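Local coordinates for protein 3-oxo-glucose-6-phosphate:glutamate aminotransferase (Bacillus subtilis subsp. subtilis, PDB 4K2M) that catalyses the reversible pyridoxal phosphate-dependent transfer of an amino group from glutamate to 3-dehydro-glucose 6-phosphate, forming kanosamine 6-phosphate on the way to the antibiotic neotrehalosadiamine, at residues A[328-331]-A[332-335]; A[363-366]-A[367-371]. All blocks are in the same frame, centred on the assembly; numbering follows the deposited sequence.

Contact 1. Residues A[328-331]-A[332-335]; sequences TQLA and ELQN
Leu330 and Leu333 meet across a helix-to-helix junction, where the long helix 312-329 gives way to the short helix 331-335. Just before the break, the carbonyl O of Gln329 is reached by a water that donates to it and accepts from Glu332 N, 2.9 Å from the water oxygen, so the solvent molecule bridges the kink in place of a direct backbone bond. Leu330 lies at the break itself. Its O accepts from Leu333 N at 3.0 Å, a bent bond (134°) three residues along the chain. Its CD2 methyl approaches CD1 of Leu333 at 4.2 Å, the two branched chains crossing obliquely. Both leucines rest on Phe434 of helix 423-441; bulky aliphatic residues suit this buried side. Ala331 presents no more than a methyl; its carbonyl does the work here: Gln334 N makes a weak bond to it, whereas Asn335 N makes a straighter one (164°). Two polar ends find partners beyond the junction: Glu332 OE2 forms salt bridges with Lys336 and Lys438, and Gln334 OE1 accepts from Leu341 N. With chi1 of -64° setting it beside its own backbone N, the amide carbon CG of Asn335 folds back to 3.2 Å from Ala331 O.

Contact 2. Residues A[363-366]-A[367-371]; sequences ADIM and TKLNE
Asp364 and Lys368, one helical turn apart, are joined by a salt bridge in which the lysine ammonium meets both carboxylate oxygens. NZ of Lys368 is 2.6 Å from OD2 of Asp364, approaching it on the syn side and 20° out of the carboxylate plane; the second bond, to OD1, is weak. The lysine stays extended through CE, and a turn at the last torsion (chi4 52°) brings NZ round to the acid, while its CG runs 3.4 Å from Asp364 O. A long flexible residue suits this place, because it can follow the helix surface back to the acid, and its side chain also touches Val436 of helix 423-441. Glu440 of that helix brings another carboxylate close to Asp364 OD2, and the lysine's positive charge, held at Asp364, would probably offset part of the repulsion between the two acids.

This i to i+4 pairing runs along helix 362-373, an alpha-helix of the aminotransferase fold. Thr367 reaches back to the preceding turn. Chi1 of -64° sets OG1 beside the backbone N, from where the short hydroxyl arm of threonine donates to Ala363 O at 3.0 Å; the N-H of Thr367 uses the same oxygen from the opposite face of the carbonyl plane. On the buried side, which suits branched aliphatic residues, Ile365 and Leu369 run alongside each other in the same direction, with CG2 of Ile365 3.9 Å from CD1 of Leu369.

From the N terminus the chain first reaches contact 1, at the junction between helix 312-329 and helix 331-335. It then passes through strand 353-356 before entering helix 362-373, which holds contact 2. Both are local, so neither closes a long loop; they follow in series and neither nest nor cross. Their centres lie 19 Å apart and their nearest atoms about 9 Å, without touching. What they share is helix 423-441, which they meet at different points, contact 1 reaching Ile437 and contact 2 Gln439. Strand 353-356, between the two in sequence, pairs antiparallel with strand 412-415, and contact 2 packs against that strand through Leu413.

Contact 1. Residues A[328-331]-A[332-335]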
loop_
_atom_site.group_PDB
_atom_site.type_symbol
_atom_site.label_atom_id
_atom_site.label_comp_id
_atom_site.label_asym_id
_atom_site.label_seq_id
_atom_site.Cartn_x
_atom_site.Cartn_y
_atom_site.Cartn_z
ATOM N N THR A 328 0.293 4.384 39.091
ATOM C CA THR A 328 -0.030 4.269 40.504
ATOM C C THR A 328 0.838 3.214 41.205
ATOM O O THR A 328 1.420 3.485 42.260
ATOM C CB THR A 328 -1.532 3.969 40.689
ATOM O OG1 THR A 328 -2.284 5.070 40.154
ATOM C CG2 THR A 328 -1.888 3.787 42.173
ATOM N N GLN A 329 0.940 2.020 40.633
ATOM C CA GLN A 329 1.573 0.920 41.360
ATOM C C GLN A 329 3.105 1.000 41.356
ATOM O O GLN A 329 3.753 0.423 42.237
ATOM C CB GLN A 329 1.044 -0.453 40.901
ATOM C CG GLN A 329 -0.458 -0.639 41.255
ATOM C CD GLN A 329 -0.957 -2.074 41.178
ATOM O OE1 GLN A 329 -0.180 -3.031 41.250
ATOM N NE2 GLN A 329 -2.275 -2.228 41.040
ATOM N N LEU A 330 3.679 1.726 40.391
ATOM C CA LEU A 330 5.127 1.919 40.355
ATOM C C LEU A 330 5.551 3.196 41.061
ATOM O O LEU A 330 6.732 3.526 41.080
ATOM C CB LEU A 330 5.659 1.947 38.909
ATOM C CG LEU A 330 5.466 0.648 38.124
ATOM C CD1 LEU A 330 5.941 0.868 36.703
ATOM C CD2 LEU A 330 6.222 -0.514 38.771
ATOM N N ALA A 331 4.587 3.903 41.642
ATOM C CA ALA A 331 4.818 5.225 42.239
ATOM C C ALA A 331 6.053 5.320 43.135
ATOM O O ALA A 331 6.809 6.294 43.065
ATOM C CB ALA A 331 3.587 5.664 43.019
ATOM N N GLU A 332 6.238 4.324 43.993
ATOM C CA GLU A 332 7.327 4.360 44.967
ATOM C C GLU A 332 8.680 4.470 44.281
ATOM O O GLU A 332 9.577 5.172 44.771
ATOM C CB GLU A 332 7.296 3.113 45.852
ATOM C CG GLU A 332 8.271 3.170 47.028
ATOM C CD GLU A 332 8.539 1.799 47.644
ATOM O OE1 GLU A 332 7.601 0.974 47.731
ATOM O OE2 GLU A 332 9.697 1.546 48.034
ATOM N N LEU A 333 8.834 3.791 43.144
ATOM C CA LEU A 333 10.115 3.811 42.438
ATOM C C LEU A 333 10.437 5.212 41.931
ATOM O O LEU A 333 11.604 5.603 41.838
ATOM C CB LEU A 333 10.131 2.806 41.283
ATOM C CG LEU A 333 10.013 1.329 41.664
ATOM C CD1 LEU A 333 9.924 0.441 40.427
ATOM C CD2 LEU A 333 11.202 0.905 42.519
ATOM N N GLN A 334 9.402 5.985 41.614
ATOM C CA GLN A 334 9.616 7.363 41.195
ATOM C C GLN A 334 9.786 8.283 42.401
ATOM O O GLN A 334 10.600 9.196 42.371
ATOM C CB GLN A 334 8.467 7.867 40.318
ATOM C CG GLN A 334 8.558 9.363 40.018
ATOM C CD GLN A 334 7.530 9.820 39.000
ATOM O OE1 GLN A 334 7.874 10.153 37.866
ATOM N NE2 GLN A 334 6.266 9.845 39.401
ATOM N N ASN A 335 9.008 8.054 43.453
ATOM C CA ASN A 335 9.131 8.859 44.669
ATOM C C ASN A 335 10.536 8.815 45.265
ATOM O O ASN A 335 10.999 9.790 45.861
ATOM C CB ASN A 335 8.107 8.407 45.721
ATOM C CG ASN A 335 6.679 8.629 45.280
ATOM O OD1 ASN A 335 6.407 9.456 44.407
ATOM N ND2 ASN A 335 5.751 7.885 45.882
HETATM O O HOH W 1 4.399 2.073 44.477
#

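Contact 2. Residues A[363-366]-A[367-371]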
loop_
_atom_site.group_PDB
_atom_site.type_symbol
_atom_site.label_atom_id
_atom_site.label_comp_id
_atom_site.label_asym_id
_atom_site.label_seq_id
_atom_site.Cartn_x
_atom_site.Cartn_y
_atom_site.Cartn_z
ATOM N N ALA A 363 20.552 -1.229 30.109
ATOM C CA ALA A 363 20.851 -2.507 29.472
ATOM C C ALA A 363 20.755 -3.654 30.476
ATOM O O ALA A 363 20.202 -4.716 30.159
ATOM C CB ALA A 363 22.229 -2.479 28.820
ATOM N N ASP A 364 21.275 -3.440 31.686
ATOM C CA ASP A 364 21.208 -4.480 32.716
ATOM C C ASP A 364 19.785 -4.700 33.222
ATOM O O ASP A 364 19.391 -5.832 33.509
ATOM C CB ASP A 364 22.110 -4.150 33.901
ATOM C CG ASP A 364 22.458 -5.384 34.721
ATOM O OD1 ASP A 364 22.840 -6.420 34.126
ATOM O OD2 ASP A 364 22.343 -5.329 35.959
ATOM N N ILE A 365 19.020 -3.620 33.357
ATOM C CA ILE A 365 17.609 -3.741 33.759
ATOM C C ILE A 365 16.846 -4.588 32.757
ATOM O O ILE A 365 16.092 -5.487 33.144
ATOM C CB ILE A 365 16.935 -2.364 33.894
ATOM C CG1 ILE A 365 17.452 -1.628 35.128
ATOM C CG2 ILE A 365 15.417 -2.501 33.989
ATOM C CD1 ILE A 365 17.286 -0.110 35.052
ATOM N N MET A 366 17.050 -4.320 31.468
ATOM C CA MET A 366 16.359 -5.067 30.425
ATOM C C MET A 366 16.749 -6.530 30.414
ATOM O O MET A 366 15.895 -7.412 30.258
ATOM C CB MET A 366 16.624 -4.440 29.052
ATOM C CG MET A 366 16.100 -3.034 28.939
ATOM S SD MET A 366 16.419 -2.349 27.298
ATOM C CE MET A 366 15.286 -3.291 26.269
ATOM N N THR A 367 18.042 -6.787 30.584
ATOM C CA THR A 367 18.547 -8.150 30.599
ATOM C C THR A 367 18.015 -8.939 31.793
ATOM O O THR A 367 17.589 -10.089 31.636
ATOM C CB THR A 367 20.095 -8.172 30.616
ATOM O OG1 THR A 367 20.579 -7.589 29.401
ATOM C CG2 THR A 367 20.611 -9.604 30.711
ATOM N N LYS A 368 18.040 -8.331 32.971
ATOM C CA LYS A 368 17.595 -9.013 34.177
ATOM C C LYS A 368 16.092 -9.264 34.155
ATOM O O LYS A 368 15.637 -10.335 34.564
ATOM C CB LYS A 368 17.966 -8.224 35.426
ATOM C CG LYS A 368 19.448 -8.322 35.795
ATOM C CD LYS A 368 19.778 -7.430 36.983
ATOM C CE LYS A 368 21.126 -7.799 37.583
ATOM N NZ LYS A 368 22.189 -7.839 36.541
ATOM N N LEU A 369 15.323 -8.286 33.679
ATOM C CA LEU A 369 13.874 -8.495 33.547
ATOM C C LEU A 369 13.582 -9.708 32.680
ATOM O O LEU A 369 12.744 -10.540 33.010
ATOM C CB LEU A 369 13.183 -7.243 32.982
ATOM C CG LEU A 369 12.884 -6.119 33.967
ATOM C CD1 LEU A 369 12.380 -4.883 33.209
ATOM C CD2 LEU A 369 11.838 -6.544 35.012
ATOM N N ASN A 370 14.304 -9.830 31.575
ATOM C CA ASN A 370 14.091 -10.922 30.648
ATOM C C ASN A 370 14.615 -12.247 31.199
ATOM O O ASN A 370 13.903 -13.253 31.206
ATOM C CB ASN A 370 14.794 -10.599 29.328
ATOM C CG ASN A 370 14.726 -11.744 28.338
ATOM O OD1 ASN A 370 13.746 -12.494 28.305
ATOM N ND2 ASN A 370 15.774 -11.896 27.533
ATOM N N GLU A 371 15.868 -12.251 31.650
ATOM C CA GLU A 371 16.497 -13.485 32.125
ATOM C C GLU A 371 15.885 -14.010 33.421
ATOM O O GLU A 371 15.630 -15.214 33.550
ATOM C CB GLU A 371 17.998 -13.271 32.321
ATOM C CG GLU A 371 18.773 -13.120 31.035
ATOM C CD GLU A 371 20.272 -12.997 31.281
ATOM O OE1 GLU A 371 20.668 -12.820 32.457
ATOM O OE2 GLU A 371 21.048 -13.077 30.303
#